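Long-range contacts in cryptochrome DASH (Arabidopsis thaliana, PDB 2J4D), which repairs cyclobutane pyrimidine dimers in single-stranded DNA, binds DNA without sequence specificity, carries FAD and a folate light antenna, and may act as a photoreceptor: residues Thr42-Arg47 and Asp56-Ala61; Lys122-Leu127 and Glu153-Gln158; Ala141-Cys146 and Leu169-Gly174; Ser175-Lys180 and Cys205-Ser210. All coordinates share one frame; numbering follows the deposited sequence.

Interaction 1: Thr42-Arg47 and Asp56-Ala61; sequences TILWFR and DALYKA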
# COMPACT_ATOMS: atom_id res chain seq x y z
N THR A 42 24.60 5.07 13.91
CA THR A 42 23.64 4.05 13.54
C THR A 42 23.13 4.39 12.14
O THR A 42 23.11 5.56 11.74
CB THR A 42 22.42 3.99 14.49
OG1 THR A 42 21.59 2.87 14.14
CG2 THR A 42 21.58 5.25 14.38
N ILE A 43 22.75 3.37 11.39
CA ILE A 43 22.22 3.56 10.06
C ILE A 43 20.75 3.19 10.13
O ILE A 43 20.40 2.16 10.71
CB ILE A 43 22.93 2.65 9.03
CG1 ILE A 43 24.36 3.14 8.80
CG2 ILE A 43 22.11 2.59 7.72
CD1 ILE A 43 25.25 2.18 8.02
N LEU A 44 19.88 4.04 9.57
CA LEU A 44 18.45 3.75 9.53
C LEU A 44 18.13 3.41 8.07
O LEU A 44 18.23 4.26 7.18
CB LEU A 44 17.63 4.97 9.96
CG LEU A 44 16.10 4.81 9.89
CD1 LEU A 44 15.64 3.62 10.73
CD2 LEU A 44 15.44 6.10 10.40
N TRP A 45 17.77 2.16 7.84
CA TRP A 45 17.46 1.67 6.50
C TRP A 45 15.95 1.69 6.23
O TRP A 45 15.19 0.92 6.82
CB TRP A 45 18.05 0.26 6.34
CG TRP A 45 17.64 -0.49 5.10
CD1 TRP A 45 17.40 0.02 3.86
CD2 TRP A 45 17.45 -1.90 5.00
NE1 TRP A 45 17.06 -0.99 2.99
CE2 TRP A 45 17.08 -2.18 3.67
CE3 TRP A 45 17.55 -2.97 5.91
CZ2 TRP A 45 16.82 -3.49 3.22
CZ3 TRP A 45 17.29 -4.26 5.47
CH2 TRP A 45 16.93 -4.51 4.13
N PHE A 46 15.55 2.58 5.33
CA PHE A 46 14.15 2.76 4.93
C PHE A 46 13.75 1.81 3.81
O PHE A 46 14.54 1.54 2.89
CB PHE A 46 13.91 4.19 4.43
CG PHE A 46 13.73 5.22 5.53
CD1 PHE A 46 12.47 5.47 6.07
CD2 PHE A 46 14.81 5.98 5.97
CE1 PHE A 46 12.27 6.47 7.02
CE2 PHE A 46 14.63 6.99 6.93
CZ PHE A 46 13.36 7.23 7.46
N ARG A 47 12.53 1.30 3.88
CA ARG A 47 11.99 0.44 2.83
C ARG A 47 10.59 0.94 2.54
O ARG A 47 10.43 1.91 1.79
CB ARG A 47 12.02 -1.02 3.25
CG ARG A 47 13.39 -1.66 3.01
CD ARG A 47 13.33 -3.18 2.92
NE ARG A 47 13.10 -3.78 4.22
CZ ARG A 47 13.11 -5.08 4.47
NH1 ARG A 47 13.34 -5.95 3.49
NH2 ARG A 47 12.93 -5.51 5.71
N ASP A 56 8.79 3.66 14.68
CA ASP A 56 9.56 3.01 15.74
C ASP A 56 11.01 2.72 15.39
O ASP A 56 11.88 2.74 16.26
CB ASP A 56 8.91 1.69 16.17
CG ASP A 56 7.68 1.90 17.02
OD1 ASP A 56 7.67 2.87 17.80
OD2 ASP A 56 6.75 1.08 16.93
N ALA A 57 11.28 2.43 14.12
CA ALA A 57 12.66 2.16 13.72
C ALA A 57 13.48 3.44 13.90
O ALA A 57 14.59 3.42 14.44
CB ALA A 57 12.71 1.68 12.26
N LEU A 58 12.92 4.56 13.44
CA LEU A 58 13.56 5.87 13.58
C LEU A 58 13.74 6.20 15.06
O LEU A 58 14.79 6.67 15.48
CB LEU A 58 12.70 6.95 12.92
CG LEU A 58 13.12 8.40 13.15
CD1 LEU A 58 14.52 8.63 12.59
CD2 LEU A 58 12.13 9.34 12.47
N TYR A 59 12.70 5.96 15.85
CA TYR A 59 12.82 6.26 17.28
C TYR A 59 13.91 5.42 17.95
O TYR A 59 14.72 5.96 18.72
CB TYR A 59 11.50 6.00 18.01
CG TYR A 59 11.58 6.42 19.46
CD1 TYR A 59 11.33 7.73 19.84
CD2 TYR A 59 12.01 5.52 20.44
CE1 TYR A 59 11.51 8.15 21.15
CE2 TYR A 59 12.20 5.93 21.75
CZ TYR A 59 11.95 7.25 22.10
OH TYR A 59 12.17 7.67 23.39
N LYS A 60 13.94 4.12 17.67
CA LYS A 60 14.94 3.25 18.29
C LYS A 60 16.35 3.59 17.83
O LYS A 60 17.32 3.48 18.60
CB LYS A 60 14.61 1.78 17.98
CG LYS A 60 15.57 0.76 18.61
CD LYS A 60 15.73 0.95 20.11
CE LYS A 60 16.39 -0.26 20.77
NZ LYS A 60 15.39 -1.16 21.43
N ALA A 61 16.48 4.01 16.58
CA ALA A 61 17.77 4.38 16.02
C ALA A 61 18.29 5.63 16.74
O ALA A 61 19.45 5.70 17.16
CB ALA A 61 17.63 4.67 14.54

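Interaction 2: Lys122-Leu127 and Glu153-Gln158; sequences KPEEIL and ERLVNQ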
# COMPACT_ATOMS: atom_id res chain seq x y z
N LYS A 122 21.79 -2.80 -4.58
CA LYS A 122 21.27 -3.77 -3.62
C LYS A 122 21.64 -3.39 -2.19
O LYS A 122 22.79 -3.07 -1.90
CB LYS A 122 21.82 -5.16 -3.94
CG LYS A 122 21.33 -5.71 -5.26
CD LYS A 122 22.03 -7.02 -5.61
CE LYS A 122 21.55 -7.54 -6.95
NZ LYS A 122 22.26 -8.79 -7.38
N PRO A 123 20.66 -3.44 -1.27
CA PRO A 123 20.88 -3.10 0.14
C PRO A 123 22.02 -3.93 0.75
O PRO A 123 22.80 -3.42 1.55
CB PRO A 123 19.54 -3.44 0.79
CG PRO A 123 18.56 -3.18 -0.30
CD PRO A 123 19.25 -3.79 -1.51
N GLU A 124 22.08 -5.21 0.38
CA GLU A 124 23.11 -6.10 0.93
C GLU A 124 24.51 -5.72 0.48
O GLU A 124 25.49 -6.22 1.02
CB GLU A 124 22.83 -7.57 0.58
CG GLU A 124 22.84 -7.90 -0.90
CD GLU A 124 21.45 -7.86 -1.52
OE1 GLU A 124 20.63 -7.00 -1.11
OE2 GLU A 124 21.18 -8.67 -2.43
N GLU A 125 24.61 -4.85 -0.52
CA GLU A 125 25.92 -4.40 -0.99
C GLU A 125 26.19 -3.00 -0.46
O GLU A 125 27.29 -2.69 0.01
CB GLU A 125 25.98 -4.45 -2.52
CG GLU A 125 26.10 -5.89 -3.05
CD GLU A 125 25.96 -6.02 -4.56
OE1 GLU A 125 25.86 -4.98 -5.26
OE2 GLU A 125 25.94 -7.16 -5.05
N ILE A 126 25.17 -2.15 -0.50
CA ILE A 126 25.31 -0.77 -0.05
C ILE A 126 25.45 -0.61 1.47
O ILE A 126 26.35 0.09 1.94
CB ILE A 126 24.10 0.08 -0.50
CG1 ILE A 126 24.10 0.21 -2.02
CG2 ILE A 126 24.14 1.45 0.17
CD1 ILE A 126 22.80 0.73 -2.58
N LEU A 127 24.57 -1.26 2.22
CA LEU A 127 24.59 -1.13 3.67
C LEU A 127 25.85 -1.61 4.39
O LEU A 127 26.37 -0.89 5.24
CB LEU A 127 23.34 -1.80 4.27
CG LEU A 127 22.02 -1.21 3.75
CD1 LEU A 127 20.85 -2.02 4.30
CD2 LEU A 127 21.90 0.25 4.16
N GLU A 153 16.67 -9.23 3.82
CA GLU A 153 17.07 -9.06 5.22
C GLU A 153 18.22 -10.02 5.51
O GLU A 153 19.21 -9.66 6.16
CB GLU A 153 15.89 -9.36 6.16
CG GLU A 153 14.75 -8.38 6.01
CD GLU A 153 13.51 -8.76 6.80
OE1 GLU A 153 13.47 -9.87 7.39
OE2 GLU A 153 12.56 -7.94 6.84
N ARG A 154 18.07 -11.26 5.04
CA ARG A 154 19.10 -12.27 5.23
C ARG A 154 20.41 -11.84 4.57
O ARG A 154 21.48 -11.92 5.18
CB ARG A 154 18.65 -13.60 4.62
CG ARG A 154 19.75 -14.68 4.59
CD ARG A 154 19.26 -15.94 3.85
NE ARG A 154 19.12 -15.73 2.41
CZ ARG A 154 20.11 -15.79 1.53
NH1 ARG A 154 21.34 -16.07 1.94
NH2 ARG A 154 19.88 -15.57 0.25
N LEU A 155 20.33 -11.38 3.32
CA LEU A 155 21.54 -10.98 2.61
C LEU A 155 22.22 -9.78 3.27
O LEU A 155 23.46 -9.71 3.32
CB LEU A 155 21.20 -10.70 1.15
CG LEU A 155 20.80 -11.99 0.42
CD1 LEU A 155 20.10 -11.66 -0.87
CD2 LEU A 155 22.04 -12.85 0.14
N VAL A 156 21.43 -8.85 3.79
CA VAL A 156 22.01 -7.69 4.47
C VAL A 156 22.66 -8.14 5.78
O VAL A 156 23.76 -7.71 6.12
CB VAL A 156 20.92 -6.62 4.77
CG1 VAL A 156 21.45 -5.57 5.74
CG2 VAL A 156 20.48 -5.95 3.48
N ASN A 157 21.97 -9.00 6.52
CA ASN A 157 22.50 -9.47 7.78
C ASN A 157 23.83 -10.21 7.56
O ASN A 157 24.80 -9.99 8.29
CB ASN A 157 21.49 -10.40 8.46
CG ASN A 157 21.79 -10.63 9.92
OD1 ASN A 157 22.17 -9.70 10.63
ND2 ASN A 157 21.62 -11.86 10.37
N GLN A 158 23.89 -11.07 6.54
CA GLN A 158 25.12 -11.81 6.25
C GLN A 158 26.21 -10.88 5.71
O GLN A 158 27.41 -11.13 5.91
CB GLN A 158 24.82 -12.94 5.26
CG GLN A 158 23.89 -14.00 5.86
CD GLN A 158 23.55 -15.14 4.92
OE1 GLN A 158 23.81 -15.08 3.72
NE2 GLN A 158 22.95 -16.19 5.47

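Interaction 3: Ala141-Cys146 and Leu169-Gly174; sequences AHKETC and LELIWG. With MHF (5,10-methenyl-6,7,8-trihydrofolic acid), chain D.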
# COMPACT_ATOMS: atom_id res chain seq x y z
N ALA A 141 15.80 -1.25 10.82
CA ALA A 141 14.84 -1.28 9.73
C ALA A 141 13.58 -1.99 10.22
O ALA A 141 13.60 -2.67 11.24
CB ALA A 141 15.42 -2.03 8.53
N HIS A 142 12.49 -1.80 9.49
CA HIS A 142 11.25 -2.46 9.85
C HIS A 142 11.28 -3.86 9.28
O HIS A 142 11.81 -4.10 8.20
CB HIS A 142 10.06 -1.69 9.29
CG HIS A 142 9.65 -0.54 10.15
ND1 HIS A 142 9.12 -0.71 11.42
CD2 HIS A 142 9.71 0.79 9.95
CE1 HIS A 142 8.87 0.47 11.95
NE2 HIS A 142 9.22 1.40 11.08
N LYS A 143 10.70 -4.79 10.03
CA LYS A 143 10.63 -6.19 9.63
C LYS A 143 9.58 -6.37 8.55
O LYS A 143 8.48 -5.80 8.64
CB LYS A 143 10.24 -7.04 10.84
CG LYS A 143 10.18 -8.55 10.57
CD LYS A 143 11.59 -9.16 10.60
CE LYS A 143 11.56 -10.64 10.25
NZ LYS A 143 11.24 -10.85 8.81
N GLU A 144 9.90 -7.13 7.51
CA GLU A 144 8.92 -7.39 6.47
C GLU A 144 8.49 -8.85 6.60
O GLU A 144 9.06 -9.60 7.40
CB GLU A 144 9.50 -7.09 5.09
CG GLU A 144 9.56 -5.60 4.79
CD GLU A 144 8.18 -4.98 4.56
OE1 GLU A 144 7.16 -5.67 4.78
OE2 GLU A 144 8.12 -3.80 4.15
N THR A 145 7.51 -9.28 5.81
CA THR A 145 7.01 -10.64 5.96
C THR A 145 7.16 -11.63 4.80
O THR A 145 7.29 -12.83 5.04
CB THR A 145 5.52 -10.63 6.35
OG1 THR A 145 4.76 -9.97 5.32
CG2 THR A 145 5.30 -9.91 7.67
N CYS A 146 7.12 -11.16 3.56
CA CYS A 146 7.20 -12.09 2.43
C CYS A 146 8.59 -12.49 1.96
O CYS A 146 9.57 -11.79 2.20
CB CYS A 146 6.38 -11.54 1.26
SG CYS A 146 4.63 -11.32 1.71
N LEU A 169 22.07 -6.06 12.48
CA LEU A 169 20.85 -5.63 11.82
C LEU A 169 19.73 -5.81 12.85
O LEU A 169 19.50 -6.92 13.34
CB LEU A 169 20.55 -6.49 10.58
CG LEU A 169 19.21 -6.19 9.88
CD1 LEU A 169 19.21 -4.77 9.35
CD2 LEU A 169 18.99 -7.17 8.73
N GLU A 170 19.04 -4.73 13.17
CA GLU A 170 17.95 -4.76 14.14
C GLU A 170 16.64 -4.51 13.40
O GLU A 170 16.40 -3.38 12.97
CB GLU A 170 18.12 -3.64 15.18
CG GLU A 170 19.38 -3.73 16.02
CD GLU A 170 19.36 -4.91 16.96
OE1 GLU A 170 18.26 -5.42 17.25
OE2 GLU A 170 20.45 -5.32 17.41
N LEU A 171 15.82 -5.54 13.26
CA LEU A 171 14.54 -5.43 12.56
C LEU A 171 13.42 -5.17 13.56
O LEU A 171 13.27 -5.90 14.54
CB LEU A 171 14.27 -6.70 11.75
CG LEU A 171 15.36 -6.96 10.68
CD1 LEU A 171 15.22 -8.34 10.08
CD2 LEU A 171 15.27 -5.89 9.60
N ILE A 172 12.64 -4.13 13.32
CA ILE A 172 11.57 -3.74 14.23
C ILE A 172 10.19 -4.01 13.64
O ILE A 172 9.93 -3.67 12.48
CB ILE A 172 11.67 -2.24 14.54
CG1 ILE A 172 13.11 -1.88 14.93
CG2 ILE A 172 10.68 -1.85 15.62
CD1 ILE A 172 13.64 -2.67 16.10
N TRP A 173 9.30 -4.61 14.41
CA TRP A 173 7.96 -4.85 13.89
C TRP A 173 7.22 -3.52 13.79
O TRP A 173 7.30 -2.68 14.70
CB TRP A 173 7.15 -5.79 14.78
CG TRP A 173 5.81 -6.05 14.17
CD1 TRP A 173 4.64 -5.37 14.42
CD2 TRP A 173 5.53 -6.96 13.11
NE1 TRP A 173 3.65 -5.80 13.56
CE2 TRP A 173 4.17 -6.77 12.74
CE3 TRP A 173 6.29 -7.90 12.42
CZ2 TRP A 173 3.57 -7.50 11.72
CZ3 TRP A 173 5.69 -8.63 11.39
CH2 TRP A 173 4.34 -8.42 11.06
N GLY A 174 6.50 -3.32 12.70
CA GLY A 174 5.73 -2.10 12.52
C GLY A 174 4.62 -2.41 11.54
O GLY A 174 4.16 -3.54 11.45
N1 MHF D . 6.02 -9.15 -3.97
C2 MHF D . 6.67 -8.87 -2.79
NA2 MHF D . 6.66 -7.59 -2.32
N3 MHF D . 7.32 -9.82 -2.10
C4 MHF D . 7.38 -11.11 -2.55
O4 MHF D . 7.99 -11.97 -1.91
C4A MHF D . 6.73 -11.44 -3.78
N5 MHF D . 6.76 -12.73 -4.37
C6 MHF D . 6.39 -12.96 -5.80
C7 MHF D . 5.08 -12.18 -6.04
N8 MHF D . 5.38 -10.75 -5.68
C8A MHF D . 6.04 -10.44 -4.48
C9 MHF D . 6.29 -14.50 -5.99
N10 MHF D . 6.47 -15.01 -4.60
C11 MHF D . 7.30 -14.01 -3.91
C12 MHF D . 8.09 -18.97 -4.24
C13 MHF D . 6.97 -18.70 -5.07
C14 MHF D . 6.47 -17.40 -5.20
C15 MHF D . 7.07 -16.32 -4.51
C16 MHF D . 8.23 -16.59 -3.68
C17 MHF D . 8.74 -17.90 -3.55
C MHF D . 8.56 -20.38 -4.09
O MHF D . 7.96 -21.27 -4.68
N MHF D . 9.61 -20.69 -3.30
CA MHF D . 10.02 -22.08 -3.15
CB MHF D . 11.52 -22.17 -2.84
CG MHF D . 12.40 -21.58 -3.91
CD MHF D . 12.19 -22.22 -5.26
OE1 MHF D . 12.58 -23.40 -5.41
OE2 MHF D . 11.62 -21.56 -6.16
CT MHF D . 9.23 -22.75 -2.02
O1 MHF D . 8.60 -22.02 -1.23
O2 MHF D . 9.25 -23.99 -1.93

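Interaction 4: Ser175-Lys180 and Cys205-Ser210; sequences STMYHK and CSIRSS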
# COMPACT_ATOMS: atom_id res chain seq x y z
N SER A 175 4.17 -1.39 10.81
CA SER A 175 3.12 -1.54 9.80
C SER A 175 1.69 -1.89 10.23
O SER A 175 0.76 -1.41 9.60
CB SER A 175 3.57 -2.54 8.71
OG SER A 175 3.59 -3.89 9.17
N THR A 176 1.50 -2.69 11.27
CA THR A 176 0.12 -3.06 11.66
C THR A 176 -0.54 -2.22 12.75
O THR A 176 0.15 -1.59 13.55
CB THR A 176 0.07 -4.53 12.10
OG1 THR A 176 0.96 -4.73 13.20
CG2 THR A 176 0.46 -5.44 10.94
N MET A 177 -1.87 -2.22 12.79
CA MET A 177 -2.59 -1.43 13.79
C MET A 177 -2.48 -2.14 15.13
O MET A 177 -2.25 -1.51 16.15
CB MET A 177 -4.06 -1.24 13.42
CG MET A 177 -4.76 -0.19 14.27
SD MET A 177 -6.26 0.42 13.50
CE MET A 177 -7.29 -1.06 13.55
N TYR A 178 -2.66 -3.45 15.11
CA TYR A 178 -2.49 -4.27 16.30
C TYR A 178 -1.07 -4.83 16.16
O TYR A 178 -0.72 -5.39 15.13
CB TYR A 178 -3.50 -5.41 16.35
CG TYR A 178 -4.88 -4.96 16.75
CD1 TYR A 178 -5.84 -4.65 15.79
CD2 TYR A 178 -5.22 -4.82 18.10
CE1 TYR A 178 -7.10 -4.19 16.17
CE2 TYR A 178 -6.48 -4.37 18.48
CZ TYR A 178 -7.42 -4.06 17.51
OH TYR A 178 -8.66 -3.61 17.88
N HIS A 179 -0.27 -4.69 17.21
CA HIS A 179 1.11 -5.17 17.19
C HIS A 179 1.20 -6.69 17.26
O HIS A 179 0.47 -7.33 18.01
CB HIS A 179 1.88 -4.54 18.36
CG HIS A 179 3.37 -4.61 18.21
ND1 HIS A 179 4.07 -5.79 18.30
CD2 HIS A 179 4.29 -3.64 17.99
CE1 HIS A 179 5.36 -5.55 18.14
NE2 HIS A 179 5.52 -4.25 17.95
N LYS A 180 2.12 -7.27 16.49
CA LYS A 180 2.28 -8.72 16.47
C LYS A 180 2.52 -9.31 17.87
O LYS A 180 1.97 -10.36 18.21
CB LYS A 180 3.44 -9.10 15.55
CG LYS A 180 3.57 -10.61 15.29
CD LYS A 180 4.60 -10.88 14.19
CE LYS A 180 5.97 -11.22 14.74
NZ LYS A 180 6.00 -12.58 15.34
N CYS A 205 -7.19 -7.33 22.81
CA CYS A 205 -6.04 -6.46 22.56
C CYS A 205 -6.37 -4.99 22.59
O CYS A 205 -7.53 -4.59 22.43
CB CYS A 205 -5.42 -6.75 21.20
SG CYS A 205 -4.96 -8.44 20.91
N SER A 206 -5.33 -4.20 22.77
CA SER A 206 -5.43 -2.75 22.77
C SER A 206 -4.54 -2.28 21.62
O SER A 206 -3.60 -2.98 21.23
CB SER A 206 -4.91 -2.15 24.08
OG SER A 206 -5.80 -2.40 25.15
N ILE A 207 -4.84 -1.10 21.09
CA ILE A 207 -4.04 -0.52 20.02
C ILE A 207 -3.08 0.42 20.73
O ILE A 207 -3.49 1.25 21.54
CB ILE A 207 -4.93 0.27 19.03
CG1 ILE A 207 -5.86 -0.70 18.29
CG2 ILE A 207 -4.05 1.02 18.03
CD1 ILE A 207 -6.85 -0.01 17.37
N ARG A 208 -1.78 0.30 20.44
CA ARG A 208 -0.80 1.16 21.08
C ARG A 208 -0.88 2.60 20.58
O ARG A 208 -1.23 2.84 19.43
CB ARG A 208 0.62 0.64 20.82
CG ARG A 208 0.87 -0.79 21.28
CD ARG A 208 2.30 -1.20 20.98
NE ARG A 208 2.59 -2.58 21.37
CZ ARG A 208 3.82 -3.09 21.40
NH1 ARG A 208 4.86 -2.33 21.08
NH2 ARG A 208 4.01 -4.35 21.76
N SER A 209 -0.55 3.54 21.46
CA SER A 209 -0.53 4.96 21.09
C SER A 209 0.57 5.06 20.04
O SER A 209 1.49 4.25 20.03
CB SER A 209 -0.16 5.83 22.30
OG SER A 209 -1.11 5.69 23.34
N SER A 210 0.48 6.06 19.17
CA SER A 210 1.51 6.21 18.16
C SER A 210 2.79 6.68 18.85
O SER A 210 2.73 7.36 19.88
CB SER A 210 1.07 7.22 17.09
OG SER A 210 0.98 8.52 17.62
O HOH W 1 -0.84 -1.45 18.45
O HOH W 2 -9.29 -3.49 20.44
O HOH W 3 -1.28 -3.81 19.81

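Interaction 1: Thr42-Arg47 and Asp56-Ala61
Leu44 of strand 41-46 reaches across to helix 56-63 and carries most of this contact. Its CB leaves the strand toward the helix. CG stands anti to the backbone N (chi1 177°), and this aims the two methyl groups at neighbouring residues of the helix. CD1 rests 3.8 Å from Ala57 CB. The same CD1 is 4.4 Å from Ala61 CB, one turn further on, so it lies against the alanine side of the helix. CD2 turns to Leu58 and meets its CD1 at 3.5 Å, a tight methyl pair. Leu58 CB also lies 3.8 Å from Leu44 CD2.

The two elements are the first strand and the helix of a beta-alpha-beta unit that continues into strand 67-74, part of the parallel sheet of the photolyase alpha/beta domain. The axes of the two short segments are 8.9 Å apart and run almost antiparallel, at 175°. Small alanines face the strand along this line.

At the other end Thr42 points its methyl at the helix. CG2 lies 3.5 Å from Ala61 O and 4.0 Å from Ala61 CB. The hydroxyl OG1 is used elsewhere, in a hydrogen bond with Thr138 OG1 on the neighbouring strand.

Interaction 2: Lys122-Leu127 and Glu153-Gln158
Val156 sits against three residues of the facing helix, Pro123, Glu124 and Leu127. The contact joins helix 123-134 and helix 147-161 of the photolyase alpha/beta domain, which pack side by side against the parallel sheet. Their short segments cross at -29°, with axes 8.1 Å apart. The backbones come very close at one point, where Glu124 CA and Val156 CA are 4.0 Å apart.

The tight part faces the sheet. Val156 CG2 fits against the first turn of helix 123-134, 3.6 Å from Glu124 N and 3.8 Å from Pro123 CB. The other branch, CG1, stands anti to the backbone N (chi1 168°) and meets Leu127 CD1 at 3.9 Å. Trp45 of strand 41-46 lies against Pro123, Leu127 and Val156 and covers this buried side.

The other side is more open and mixed in character. Glu124 and Leu155, both partly exposed, lie alongside each other and point the same way. The Glu124 chain bends at chi2 (-95°), which folds its carboxylate back along Leu155. Its charge is taken up by a salt bridge from OE2 to Arg77. With an alanine here, Arg77 would probably lose its carboxylate mate and the flank of Leu155 would be uncovered. Near the backbone the same pair is close, with Glu124 CB 3.5 Å from Leu155 O. Further out, Leu155 CD1 touches Glu124 OE2 at 3.5 Å.

Interaction 3: Ala141-Cys146 and Leu169-Gly174
Ile172 O is gripped by two donors of the segment 141-146, a backbone N and a ring N. Lys143 N binds it at 2.8 Å, and His142 ND1 at 3.2 Å. Both sit well out of the carbonyl plane, and they come from opposite faces of it. The imidazole torsion, with CG anti to the carbonyl carbon (chi1 -83°), turns the ND1 edge of the ring to this oxygen. On the far side of the ring, His142 NE2 is bonded to Asn55 OD1, so both ring nitrogens are held.

One step earlier the strands are joined by regular parallel bonds. Ile172 N donates to Ala141 O at 2.7 Å. Ala141 N donates to Glu170 O at 3.1 Å. Ala141 CB and Leu171 CD2 share one face of the sheet, 4.0 Å apart, while His142 and Ile172 point to the other.

Side chains extend the contact. The Lys143 chain crosses that of Leu171, with CD 3.8 Å from Leu171 CD1, and its NZ makes a salt bridge to Glu153. Thr145 CG2 touches Trp173 CH2 at 3.8 Å. Cys146 reaches the folate, its CB 3.6 Å from MHF O4. The two strands and helix 147-161 form a beta-alpha-beta unit at the sheet edge, and the loop after strand 138-142 runs to Cys146 in the pocket of the antenna cofactor.

Interaction 4: Ser175-Lys180 and Cys205-Ser210
The His179 ring is swung out with CG anti to the backbone N (chi1 -162°), and the Arg208 chain runs extended from CG to NE. Together these torsions lay the guanidinium flat on the imidazole. The planes are 9° apart and the centres 3.8 Å. NH1 lies nearest CD2 of His179, and NH2 over the ring centre. Each group has a further partner: His179 ND1 is bonded to Asp181 N, and Arg208 NE makes a salt bridge to Asp182. A serine in place of His179 would probably take away the flat partner and leave that face of the guanidinium uncovered, its grip resting on Asp182.

Ile207 touches both Met177 and Tyr178. Its CG1 sits over one face of the Tyr178 ring in a CH-pi contact, 4.0 Å from the centroid. Its CD1 touches Met177 CG at 3.7 Å. Cys205 CB lies 3.7 Å from Tyr178 CD2.

Both segments are loops of the photolyase fold. One leaves the last strand of the parallel sheet, 168-172, and the other follows helix 194-204. The Met177 side chain is about 9 Å from the bound FAD. No direct hydrogen bond joins the loops, and three waters do so instead. One water donates to Met177 O and accepts from Arg208 N. Another accepts from His179 N and donates to Ser206 O. Asp330 of helix 317-339 binds the backbone N of Met177 and of Tyr178. The third water lies in the plane of the Tyr178 ring, at its edge, 2.6 Å from Tyr178 OH, and donates to Cys205 O.

How the interactions relate
Interactions 1, 2 and 3 belong to one alpha/beta domain, and interaction 4 lies in loops that follow its last strand. Interaction 1 is fully buried and almost wholly apolar. Interaction 2 is buried toward the sheet but has a polar rim. The two cover opposite faces of the same sheet. Interactions 1 and 3 share that sheet through neighbouring strands. Glu153, on a helix of interaction 2, joins interactions 1, 2 and 3 through its carboxylate. Backbone bonds dominate interaction 3, as suits a strand pair. Interaction 4 is partly exposed and relies on waters and a flat stack. It meets interaction 3 where Trp173 touches His179.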